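Local coordinates for protein glycerol dehydratase (Clostridium butyricum, PDB 1R9D) that probably dehydrates glycerol to 3-hydroxypropionaldehyde without coenzyme B12, as a lyase of the glycyl-radical enzyme family, at residues E30-I35 against S83-E88; E186-N191 against K200-L205; A286-Y291 against N356-M361; P641-V646 against K773-D778. One frame throughout, in Å; residues are numbered along the deposited sequence.

Contact 1: residues E30-I35 against S83-E88; sequences ERAILI and SQVFPE
The guanidinium of Arg31 lies flat on the ring of Phe86, its centre 3.8 Å from the ring centre and the two planes 23° apart. With CG anti to the backbone N (chi1 -175°) and the chain extended as far as NE, the arginine runs across the phenylalanine, the two side chains crossing at about a right angle while their flat groups stay stacked, and CD adds a CH-pi contact over the same face. At its end the guanidinium takes the carboxylate of Glu88 in a two-pronged salt bridge, Arg31 NH2 to Glu88 OE1 at 2.7 Å and Arg31 NH1 to Glu88 OE2 at 3.1 Å. Both oxygens use their syn lone pairs, and the two groups are nearly coplanar. NH1 also donates to Val85 O, so one nitrogen serves two acceptors.

In this way helix 30-40 is joined near its start to the irregular loop that leads from helix 47-61 to helix 92-97, within the pyruvate formate lyase-like part of the chain. Ile276 O accepts from Arg31 NE, and Arg51 is a second cationic partner of Glu88 OE1, which probably favours the ionised carboxylate.

At the helix start, Gln84 turns its amide oxygen to the backbone: Arg31 N donates to OE1 at 3.0 Å, from above the carbonyl plane. A water that donates to the same oxygen accepts from Ala32 N and Val85 N, tying both backbones together. Between the polar groups, Ala32 CB rests against Val85 CB at 3.9 Å, and Ile35 CG2 reaches Pro87 CG, also at 3.9 Å.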
# COMPACT_ATOMS: atom_id res chain seq x y z
N GLU A 30 -27.78 -4.88 -9.23
CA GLU A 30 -27.83 -4.81 -7.77
C GLU A 30 -26.45 -4.79 -7.10
O GLU A 30 -26.14 -3.86 -6.33
CB GLU A 30 -28.63 -5.98 -7.20
CG GLU A 30 -30.15 -5.81 -7.21
CD GLU A 30 -30.77 -5.85 -8.59
OE1 GLU A 30 -30.23 -6.58 -9.46
OE2 GLU A 30 -31.80 -5.18 -8.81
N ARG A 31 -25.61 -5.78 -7.37
CA ARG A 31 -24.30 -5.81 -6.74
C ARG A 31 -23.48 -4.55 -7.03
O ARG A 31 -22.87 -3.99 -6.12
CB ARG A 31 -23.49 -7.04 -7.18
CG ARG A 31 -22.15 -7.15 -6.44
CD ARG A 31 -21.25 -8.24 -7.00
NE ARG A 31 -19.99 -8.34 -6.26
CZ ARG A 31 -18.97 -7.49 -6.37
NH1 ARG A 31 -19.04 -6.46 -7.21
NH2 ARG A 31 -17.87 -7.67 -5.65
N ALA A 32 -23.46 -4.12 -8.29
CA ALA A 32 -22.70 -2.94 -8.67
C ALA A 32 -23.11 -1.71 -7.88
O ALA A 32 -22.27 -0.92 -7.44
CB ALA A 32 -22.86 -2.67 -10.16
N ILE A 33 -24.42 -1.54 -7.71
CA ILE A 33 -24.93 -0.40 -6.96
C ILE A 33 -24.52 -0.47 -5.49
O ILE A 33 -24.09 0.54 -4.91
CB ILE A 33 -26.48 -0.32 -7.07
CG1 ILE A 33 -26.89 0.34 -8.39
CG2 ILE A 33 -27.06 0.51 -5.92
CD1 ILE A 33 -26.34 -0.32 -9.63
N LEU A 34 -24.62 -1.65 -4.90
CA LEU A 34 -24.27 -1.85 -3.50
C LEU A 34 -22.80 -1.66 -3.15
O LEU A 34 -22.48 -1.03 -2.14
CB LEU A 34 -24.74 -3.23 -3.04
CG LEU A 34 -26.26 -3.42 -2.98
CD1 LEU A 34 -26.58 -4.85 -2.61
CD2 LEU A 34 -26.86 -2.47 -1.94
N ILE A 35 -21.89 -2.19 -3.97
CA ILE A 35 -20.47 -2.03 -3.66
C ILE A 35 -20.07 -0.56 -3.83
O ILE A 35 -19.21 -0.06 -3.11
CB ILE A 35 -19.58 -2.94 -4.56
CG1 ILE A 35 -18.15 -2.95 -4.01
CG2 ILE A 35 -19.59 -2.45 -6.00
CD1 ILE A 35 -17.25 -4.00 -4.64
N SER A 83 -25.55 -12.78 -14.66
CA SER A 83 -24.34 -12.22 -14.06
C SER A 83 -24.46 -10.85 -13.39
O SER A 83 -25.13 -9.96 -13.90
CB SER A 83 -23.24 -12.15 -15.13
OG SER A 83 -22.08 -11.46 -14.68
N GLN A 84 -23.79 -10.70 -12.25
CA GLN A 84 -23.76 -9.43 -11.54
C GLN A 84 -22.57 -8.70 -12.16
O GLN A 84 -21.84 -9.27 -12.98
CB GLN A 84 -23.52 -9.62 -10.04
CG GLN A 84 -24.67 -10.23 -9.23
CD GLN A 84 -25.87 -9.31 -9.08
OE1 GLN A 84 -25.76 -8.09 -9.26
NE2 GLN A 84 -27.02 -9.88 -8.74
N VAL A 85 -22.36 -7.45 -11.75
CA VAL A 85 -21.27 -6.63 -12.26
C VAL A 85 -20.23 -6.38 -11.16
O VAL A 85 -20.59 -6.13 -10.01
CB VAL A 85 -21.81 -5.29 -12.79
CG1 VAL A 85 -20.67 -4.39 -13.24
CG2 VAL A 85 -22.76 -5.54 -13.95
N PHE A 86 -18.95 -6.45 -11.54
CA PHE A 86 -17.85 -6.25 -10.60
C PHE A 86 -16.99 -5.08 -11.08
O PHE A 86 -15.88 -5.26 -11.60
CB PHE A 86 -17.01 -7.55 -10.52
CG PHE A 86 -17.77 -8.71 -9.93
CD1 PHE A 86 -18.85 -9.28 -10.61
CD2 PHE A 86 -17.45 -9.20 -8.67
CE1 PHE A 86 -19.59 -10.30 -10.04
CE2 PHE A 86 -18.19 -10.22 -8.09
CZ PHE A 86 -19.26 -10.78 -8.78
N PRO A 87 -17.49 -3.85 -10.87
CA PRO A 87 -16.82 -2.61 -11.27
C PRO A 87 -15.47 -2.32 -10.63
O PRO A 87 -14.73 -1.48 -11.12
CB PRO A 87 -17.86 -1.54 -10.93
CG PRO A 87 -18.49 -2.10 -9.70
CD PRO A 87 -18.69 -3.56 -10.08
N GLU A 88 -15.16 -3.01 -9.54
CA GLU A 88 -13.89 -2.80 -8.84
C GLU A 88 -12.68 -3.25 -9.65
O GLU A 88 -11.56 -2.81 -9.39
CB GLU A 88 -13.89 -3.52 -7.49
CG GLU A 88 -14.02 -5.04 -7.56
CD GLU A 88 -15.43 -5.54 -7.28
OE1 GLU A 88 -15.59 -6.34 -6.33
OE2 GLU A 88 -16.37 -5.15 -8.00
O HOH W 1 -29.84 -9.10 -8.58
O HOH W 2 -24.40 -6.17 -10.36

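Contact 2: residues E186-N191 against K200-L205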
# COMPACT_ATOMS: atom_id res chain seq x y z
N GLU A 186 -8.70 -16.03 17.88
CA GLU A 186 -7.61 -16.64 18.64
C GLU A 186 -6.27 -16.10 18.16
O GLU A 186 -5.36 -15.86 18.96
CB GLU A 186 -7.62 -18.16 18.50
CG GLU A 186 -8.89 -18.83 19.00
CD GLU A 186 -8.84 -20.34 18.87
OE1 GLU A 186 -8.36 -20.84 17.83
OE2 GLU A 186 -9.30 -21.04 19.81
N GLN A 187 -6.13 -15.91 16.85
CA GLN A 187 -4.89 -15.40 16.28
C GLN A 187 -4.68 -13.96 16.72
O GLN A 187 -3.56 -13.52 16.98
CB GLN A 187 -4.93 -15.47 14.75
CG GLN A 187 -3.61 -15.16 14.06
CD GLN A 187 -2.51 -16.15 14.42
OE1 GLN A 187 -2.66 -17.35 14.24
NE2 GLN A 187 -1.39 -15.64 14.93
N LEU A 188 -5.79 -13.22 16.81
CA LEU A 188 -5.77 -11.83 17.24
C LEU A 188 -5.17 -11.76 18.65
O LEU A 188 -4.41 -10.84 18.97
CB LEU A 188 -7.21 -11.30 17.22
CG LEU A 188 -7.53 -9.92 16.65
CD1 LEU A 188 -6.67 -9.62 15.43
CD2 LEU A 188 -9.01 -9.87 16.29
N GLU A 189 -5.51 -12.74 19.48
CA GLU A 189 -4.99 -12.77 20.85
C GLU A 189 -3.51 -13.17 20.88
O GLU A 189 -2.76 -12.69 21.73
CB GLU A 189 -5.80 -13.74 21.71
CG GLU A 189 -7.14 -13.17 22.14
CD GLU A 189 -6.99 -11.83 22.83
OE1 GLU A 189 -6.33 -11.77 23.89
OE2 GLU A 189 -7.53 -10.83 22.30
N LYS A 190 -3.11 -14.04 19.97
CA LYS A 190 -1.72 -14.47 19.92
C LYS A 190 -0.85 -13.33 19.40
O LYS A 190 0.34 -13.25 19.72
CB LYS A 190 -1.56 -15.68 18.99
CG LYS A 190 -2.34 -16.91 19.41
CD LYS A 190 -2.13 -18.05 18.41
CE LYS A 190 -2.95 -19.27 18.77
NZ LYS A 190 -2.70 -20.40 17.83
N ASN A 191 -1.45 -12.45 18.60
CA ASN A 191 -0.75 -11.32 18.01
C ASN A 191 -0.64 -10.08 18.89
O ASN A 191 0.06 -9.13 18.52
CB ASN A 191 -1.40 -10.94 16.68
CG ASN A 191 -1.13 -11.95 15.58
OD1 ASN A 191 -0.46 -12.96 15.80
ND2 ASN A 191 -1.66 -11.68 14.39
N LYS A 200 -1.19 -3.93 10.69
CA LYS A 200 -1.87 -4.33 9.46
C LYS A 200 -2.47 -5.73 9.58
O LYS A 200 -3.52 -6.00 9.00
CB LYS A 200 -0.92 -4.25 8.27
CG LYS A 200 -0.61 -2.83 7.84
CD LYS A 200 0.34 -2.79 6.66
CE LYS A 200 0.71 -1.37 6.29
NZ LYS A 200 1.67 -1.31 5.15
N LYS A 201 -1.81 -6.62 10.32
CA LYS A 201 -2.33 -7.97 10.49
C LYS A 201 -3.65 -7.90 11.25
O LYS A 201 -4.58 -8.67 10.99
CB LYS A 201 -1.33 -8.84 11.26
CG LYS A 201 0.02 -9.02 10.58
CD LYS A 201 0.87 -10.03 11.36
CE LYS A 201 2.35 -9.93 11.00
NZ LYS A 201 2.59 -10.09 9.55
N GLU A 202 -3.72 -6.98 12.20
CA GLU A 202 -4.91 -6.80 13.01
C GLU A 202 -6.09 -6.42 12.11
O GLU A 202 -7.19 -6.97 12.24
CB GLU A 202 -4.65 -5.73 14.07
CG GLU A 202 -5.79 -5.48 15.04
CD GLU A 202 -6.67 -4.33 14.60
OE1 GLU A 202 -7.58 -4.56 13.77
OE2 GLU A 202 -6.45 -3.19 15.08
N LYS A 203 -5.86 -5.49 11.18
CA LYS A 203 -6.92 -5.07 10.27
C LYS A 203 -7.37 -6.24 9.40
O LYS A 203 -8.55 -6.38 9.11
CB LYS A 203 -6.45 -3.91 9.40
CG LYS A 203 -6.11 -2.65 10.20
CD LYS A 203 -7.19 -2.35 11.25
CE LYS A 203 -6.78 -1.19 12.15
NZ LYS A 203 -7.68 -1.02 13.33
N PHE A 204 -6.42 -7.07 8.98
CA PHE A 204 -6.77 -8.22 8.15
C PHE A 204 -7.63 -9.22 8.92
O PHE A 204 -8.64 -9.70 8.41
CB PHE A 204 -5.51 -8.95 7.65
CG PHE A 204 -5.82 -10.25 6.97
CD1 PHE A 204 -6.35 -10.27 5.68
CD2 PHE A 204 -5.64 -11.46 7.63
CE1 PHE A 204 -6.71 -11.47 5.07
CE2 PHE A 204 -6.00 -12.67 7.03
CZ PHE A 204 -6.54 -12.67 5.74
N LEU A 205 -7.23 -9.53 10.15
CA LEU A 205 -7.99 -10.49 10.94
C LEU A 205 -9.39 -9.99 11.26
O LEU A 205 -10.35 -10.76 11.24
CB LEU A 205 -7.23 -10.84 12.22
CG LEU A 205 -5.96 -11.67 11.98
CD1 LEU A 205 -5.19 -11.85 13.28
CD2 LEU A 205 -6.34 -13.02 11.39
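Leu205 and Leu188 meet through their CD1 methyls at 3.4 Å, and the same methyl of Leu188 lies 3.5 Å from Leu205 CB, both tighter than usual carbon contacts. The two side chains run antiparallel, side by side. Leu188 leaves its helix at chi1 -137°, away from the staggered positions, and this carries its branched end over to the neighbouring helix, where CD1 also approaches Glu202 CA at 4.1 Å.

Asn191 has the next largest share of the contact. Its ND2 faces Leu205 CD1 at 3.7 Å, the two side chains crossing at about a right angle, while its OD1 accepts from Gln187 NE2 at 3.0 Å. That bond joins two side chains four residues apart in 186-191, and Gln187 CG packs on Leu205 CD1. The leucine methyl is thus met by Leu188, Gln187 and Asn191 together.

The pair forms a helical hairpin: the end of helix 169-190 runs back along the beginning of helix 197-230, with segment axes 10.1 Å apart at closest approach and 167° between their directions. Ile530 of helix 529-532 touches both Gln187 and Leu205, and Thr140 and Met139 of the second subunit pack against Glu202 and Lys203, respectively. Since the bridging contacts are van der Waals and the hydrogen bond between the two amides stays within 186-191, the hairpin is joined here by apolar fit.

Contact 3: residues A286-Y291 against N356-M361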
# COMPACT_ATOMS: atom_id res chain seq x y z
N ALA A 286 -12.94 -29.20 -6.69
CA ALA A 286 -11.86 -30.18 -6.59
C ALA A 286 -12.32 -31.55 -6.08
O ALA A 286 -13.28 -32.10 -6.61
CB ALA A 286 -10.73 -29.63 -5.72
N ARG A 287 -11.65 -32.09 -5.06
CA ARG A 287 -11.97 -33.43 -4.56
C ARG A 287 -13.24 -33.57 -3.73
O ARG A 287 -13.22 -34.01 -2.58
CB ARG A 287 -10.78 -33.98 -3.76
CG ARG A 287 -9.45 -33.90 -4.50
CD ARG A 287 -8.41 -34.81 -3.88
NE ARG A 287 -8.58 -36.21 -4.27
CZ ARG A 287 -7.82 -37.21 -3.82
NH1 ARG A 287 -6.85 -36.96 -2.95
NH2 ARG A 287 -8.01 -38.46 -4.26
N PHE A 288 -14.36 -33.21 -4.35
CA PHE A 288 -15.69 -33.27 -3.74
C PHE A 288 -15.97 -34.62 -3.09
O PHE A 288 -16.50 -34.69 -1.98
CB PHE A 288 -16.73 -32.99 -4.84
CG PHE A 288 -18.14 -32.85 -4.34
CD1 PHE A 288 -18.59 -31.64 -3.80
CD2 PHE A 288 -19.04 -33.90 -4.47
CE1 PHE A 288 -19.93 -31.48 -3.41
CE2 PHE A 288 -20.38 -33.75 -4.08
CZ PHE A 288 -20.82 -32.54 -3.56
N ASP A 289 -15.61 -35.70 -3.78
CA ASP A 289 -15.85 -37.04 -3.25
C ASP A 289 -15.09 -37.33 -1.97
O ASP A 289 -15.54 -38.12 -1.14
CB ASP A 289 -15.54 -38.10 -4.33
CG ASP A 289 -14.06 -38.18 -4.68
OD1 ASP A 289 -13.34 -37.16 -4.56
OD2 ASP A 289 -13.62 -39.27 -5.10
N GLN A 290 -13.95 -36.68 -1.79
CA GLN A 290 -13.15 -36.91 -0.59
C GLN A 290 -13.67 -36.19 0.66
O GLN A 290 -13.69 -36.77 1.74
CB GLN A 290 -11.70 -36.54 -0.85
CG GLN A 290 -11.07 -37.34 -2.00
CD GLN A 290 -11.17 -38.84 -1.77
OE1 GLN A 290 -10.74 -39.35 -0.74
NE2 GLN A 290 -11.73 -39.56 -2.74
N TYR A 291 -14.08 -34.93 0.53
CA TYR A 291 -14.58 -34.23 1.71
C TYR A 291 -16.08 -34.38 1.95
O TYR A 291 -16.56 -34.09 3.04
CB TYR A 291 -14.18 -32.73 1.68
CG TYR A 291 -14.57 -31.92 0.47
CD1 TYR A 291 -15.89 -31.52 0.26
CD2 TYR A 291 -13.61 -31.52 -0.46
CE1 TYR A 291 -16.24 -30.74 -0.85
CE2 TYR A 291 -13.95 -30.74 -1.57
CZ TYR A 291 -15.27 -30.35 -1.76
OH TYR A 291 -15.60 -29.59 -2.85
N ASN A 356 -14.66 -43.91 -3.62
CA ASN A 356 -15.73 -44.14 -2.66
C ASN A 356 -17.11 -43.98 -3.29
O ASN A 356 -17.23 -43.66 -4.48
CB ASN A 356 -15.59 -43.24 -1.41
CG ASN A 356 -15.71 -41.76 -1.73
OD1 ASN A 356 -16.63 -41.32 -2.41
ND2 ASN A 356 -14.77 -40.97 -1.21
N LYS A 357 -18.16 -44.21 -2.51
CA LYS A 357 -19.53 -44.12 -3.01
C LYS A 357 -19.85 -42.80 -3.70
O LYS A 357 -20.50 -42.79 -4.74
CB LYS A 357 -20.51 -44.36 -1.86
CG LYS A 357 -21.97 -44.38 -2.29
CD LYS A 357 -22.27 -45.58 -3.17
CE LYS A 357 -23.75 -45.65 -3.52
NZ LYS A 357 -24.06 -46.85 -4.35
N VAL A 358 -19.41 -41.68 -3.11
CA VAL A 358 -19.66 -40.37 -3.69
C VAL A 358 -18.95 -40.22 -5.03
O VAL A 358 -19.41 -39.50 -5.91
CB VAL A 358 -19.22 -39.23 -2.74
CG1 VAL A 358 -19.47 -37.88 -3.39
CG2 VAL A 358 -19.98 -39.32 -1.44
N SER A 359 -17.82 -40.91 -5.18
CA SER A 359 -17.07 -40.85 -6.44
C SER A 359 -18.02 -41.28 -7.56
O SER A 359 -18.12 -40.62 -8.59
CB SER A 359 -15.88 -41.82 -6.43
OG SER A 359 -15.01 -41.60 -5.34
N TYR A 360 -18.72 -42.39 -7.34
CA TYR A 360 -19.65 -42.91 -8.33
C TYR A 360 -20.91 -42.08 -8.47
O TYR A 360 -21.49 -42.00 -9.56
CB TYR A 360 -20.00 -44.37 -8.01
CG TYR A 360 -18.86 -45.33 -8.26
CD1 TYR A 360 -18.13 -45.89 -7.21
CD2 TYR A 360 -18.48 -45.66 -9.57
CE1 TYR A 360 -17.06 -46.76 -7.46
CE2 TYR A 360 -17.41 -46.52 -9.83
CZ TYR A 360 -16.71 -47.07 -8.77
OH TYR A 360 -15.66 -47.92 -9.03
N MET A 361 -21.36 -41.46 -7.39
CA MET A 361 -22.56 -40.63 -7.46
C MET A 361 -22.29 -39.38 -8.28
O MET A 361 -23.21 -38.83 -8.89
CB MET A 361 -23.03 -40.25 -6.05
CG MET A 361 -23.54 -41.43 -5.25
SD MET A 361 -24.33 -40.92 -3.71
CE MET A 361 -22.93 -40.84 -2.64
O HOH W 3 -12.52 -41.42 0.62
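Ser359 OG donates to Asp289 OD2 at 2.7 Å, using the anti lone pair of the carboxylate oxygen. Asn356 ND2 makes a second bond across the contact, to the backbone oxygen Asp289 O at 3.0 Å with an N-H...O angle of 155°; the amide comes from well above the carbonyl plane. Asp289 is therefore held at both its side chain and its main chain. Its carboxylate is turned to the serine by chi1 of 67°, which sets CG between the backbone N and the carbonyl carbon, and OD2 also accepts from Gly345 N and, weakly, from Gln290 NE2.

The residues that grip Asp289 also form a capping box at the start of helix 357-369. Asn356, the N-cap, accepts from Ser359 N through OD1 at 3.0 Å, and its own backbone N donates to Ser359 OG at 2.9 Å. Its amide thus caps one helix with the oxygen and ties the first turn of helix 288-298 with the nitrogen, while the serine hydroxyl both accepts within the box and donates to the aspartate.

A water accepts from Asn356 ND2 and donates to Gln290 OE1, extending the polar layer; Gln290 NE2 has a further partner in Ala354 O. Beside this layer, Val358 CG1 presses on Asp289 CA at 3.7 Å and reaches Phe288 CD2 at 4.1 Å. Farther out, Phe288 packs edge-to-face with Phe267 and touches Leu342, while Asp289 leans on Val344 of the same strand, 341-344.

Contact 4: residues P641-V646 against K773-D778; sequences PSSINV and KSIQND
Asn645 ND2 donates to Asp778 OD1 at 3.0 Å with an N-H...O angle of 157°. With chi1 at 60°, Asn645 CG sits between its backbone N and carbonyl carbon, which turns the amide to the aspartate. The acceptor lies in the plane of the asparagine amide, yet the nitrogen meets the oxygen from above the carboxylate plane, the two flat groups being turned 50° against each other. Next to this bond, Val646 divides its methyls between successive turns of the opposing helix: CG2 lies 3.6 Å from Asp778 CB, and CG1 lies 3.9 Å from Ser774 CB. The valine and the aspartate pass alongside each other, pointing opposite ways. Ile775 CD1 touches Ser643 CB at 3.8 Å.

Helix 644-650 is entered through a type II' beta turn from Pro641 to Ile644, closed by Ile644 N to Pro641 O at 2.9 Å. The contact thus sets the start of this helix against helix 773-781, near the C-terminus and a short way along the chain from the predicted radical site Gly763. Tyr764, next to that glycine, touches Ser643, and the side chain of Ser643 is about 8 Å from the bound glycerol; the radical itself is absent from this structure.

A second shell fixes the polar groups. Arg673 forms a salt bridge with Asp778 OD2, leaving OD1 to the asparagine, and probably favours the charged carboxylate. Leu665 O takes another bond from Asn645 ND2, and Ser643 OG is engaged by Lys331 O and Gly334 N. On the opposing helix, Ser774 OG is hydrogen-bonded to Asp772 OD1.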
# COMPACT_ATOMS: atom_id res chain seq x y z
N PRO A 641 -5.72 -23.97 -24.32
CA PRO A 641 -6.19 -22.72 -24.91
C PRO A 641 -7.59 -22.19 -24.64
O PRO A 641 -7.93 -21.12 -25.15
CB PRO A 641 -6.07 -23.04 -26.39
CG PRO A 641 -6.71 -24.43 -26.41
CD PRO A 641 -6.21 -25.12 -25.11
N SER A 642 -8.40 -22.92 -23.88
CA SER A 642 -9.79 -22.49 -23.68
C SER A 642 -10.32 -22.43 -25.13
O SER A 642 -10.22 -23.42 -25.85
CB SER A 642 -9.87 -21.12 -23.02
OG SER A 642 -11.21 -20.82 -22.67
N SER A 643 -10.87 -21.30 -25.56
CA SER A 643 -11.36 -21.20 -26.94
C SER A 643 -10.54 -20.18 -27.75
O SER A 643 -10.91 -19.84 -28.87
CB SER A 643 -12.85 -20.81 -26.98
OG SER A 643 -13.10 -19.53 -26.42
N ILE A 644 -9.42 -19.73 -27.19
CA ILE A 644 -8.61 -18.71 -27.84
C ILE A 644 -7.81 -19.12 -29.07
O ILE A 644 -7.31 -18.26 -29.79
CB ILE A 644 -7.65 -18.03 -26.82
CG1 ILE A 644 -7.30 -16.61 -27.29
CG2 ILE A 644 -6.36 -18.85 -26.68
CD1 ILE A 644 -6.56 -15.78 -26.24
N ASN A 645 -7.68 -20.42 -29.33
CA ASN A 645 -6.92 -20.85 -30.50
C ASN A 645 -7.55 -20.34 -31.80
O ASN A 645 -6.86 -20.13 -32.80
CB ASN A 645 -6.79 -22.38 -30.53
CG ASN A 645 -8.12 -23.09 -30.60
OD1 ASN A 645 -8.93 -23.00 -29.68
ND2 ASN A 645 -8.35 -23.81 -31.68
N VAL A 646 -8.86 -20.14 -31.79
CA VAL A 646 -9.55 -19.62 -32.97
C VAL A 646 -9.23 -18.14 -33.11
O VAL A 646 -8.79 -17.69 -34.16
CB VAL A 646 -11.08 -19.83 -32.86
CG1 VAL A 646 -11.79 -19.17 -34.04
CG2 VAL A 646 -11.40 -21.32 -32.81
N LYS A 773 -20.21 -19.16 -33.98
CA LYS A 773 -20.02 -20.09 -35.10
C LYS A 773 -18.56 -20.43 -35.37
O LYS A 773 -18.24 -21.55 -35.79
CB LYS A 773 -20.65 -19.52 -36.38
CG LYS A 773 -20.61 -20.49 -37.54
CD LYS A 773 -21.13 -19.86 -38.83
CE LYS A 773 -21.01 -20.84 -40.00
NZ LYS A 773 -21.50 -20.23 -41.27
N SER A 774 -17.66 -19.48 -35.14
CA SER A 774 -16.24 -19.71 -35.38
C SER A 774 -15.71 -20.84 -34.51
O SER A 774 -14.85 -21.62 -34.94
CB SER A 774 -15.45 -18.43 -35.10
OG SER A 774 -15.56 -18.03 -33.75
N ILE A 775 -16.21 -20.94 -33.28
CA ILE A 775 -15.79 -21.98 -32.36
C ILE A 775 -16.52 -23.27 -32.70
O ILE A 775 -15.95 -24.36 -32.60
CB ILE A 775 -16.09 -21.55 -30.90
CG1 ILE A 775 -15.27 -20.29 -30.58
CG2 ILE A 775 -15.75 -22.68 -29.93
CD1 ILE A 775 -15.67 -19.61 -29.28
N GLN A 776 -17.79 -23.16 -33.10
CA GLN A 776 -18.55 -24.35 -33.47
C GLN A 776 -17.85 -25.03 -34.64
O GLN A 776 -17.68 -26.25 -34.65
CB GLN A 776 -19.97 -23.98 -33.91
CG GLN A 776 -20.85 -23.37 -32.84
CD GLN A 776 -22.26 -23.15 -33.34
OE1 GLN A 776 -22.46 -22.85 -34.52
NE2 GLN A 776 -23.24 -23.29 -32.46
N ASN A 777 -17.45 -24.24 -35.63
CA ASN A 777 -16.78 -24.77 -36.81
C ASN A 777 -15.42 -25.38 -36.51
O ASN A 777 -15.02 -26.35 -37.14
CB ASN A 777 -16.63 -23.68 -37.88
CG ASN A 777 -17.96 -23.27 -38.49
OD1 ASN A 777 -18.93 -24.02 -38.43
ND2 ASN A 777 -18.00 -22.09 -39.09
N ASP A 778 -14.70 -24.81 -35.55
CA ASP A 778 -13.39 -25.35 -35.20
C ASP A 778 -13.57 -26.75 -34.62
O ASP A 778 -12.81 -27.66 -34.93
CB ASP A 778 -12.68 -24.44 -34.18
CG ASP A 778 -11.24 -24.88 -33.91
OD1 ASP A 778 -10.87 -25.02 -32.72
OD2 ASP A 778 -10.48 -25.06 -34.88

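The four contacts follow one another along the chain, each closing before the next opens. Contacts 1, 2 and 3 lie within the pyruvate formate lyase-like range, whereas contact 4 joins helix 644-650 to the last helix, 773-781, across 126 intervening residues. None touches another: centres are 29 Å apart for contacts 1 and 2 and 48 Å for contacts 2 and 4, which lie on opposite sides of the chain's centre. Contact 2 is at the surface near the second subunit; the others are buried. Helix 47-61 connects the surroundings of contacts 1 and 2, while contact 3 borders strand 341-344 of a mixed sheet. Contact 4 lies nearest the chain's centre, with glycerol close by.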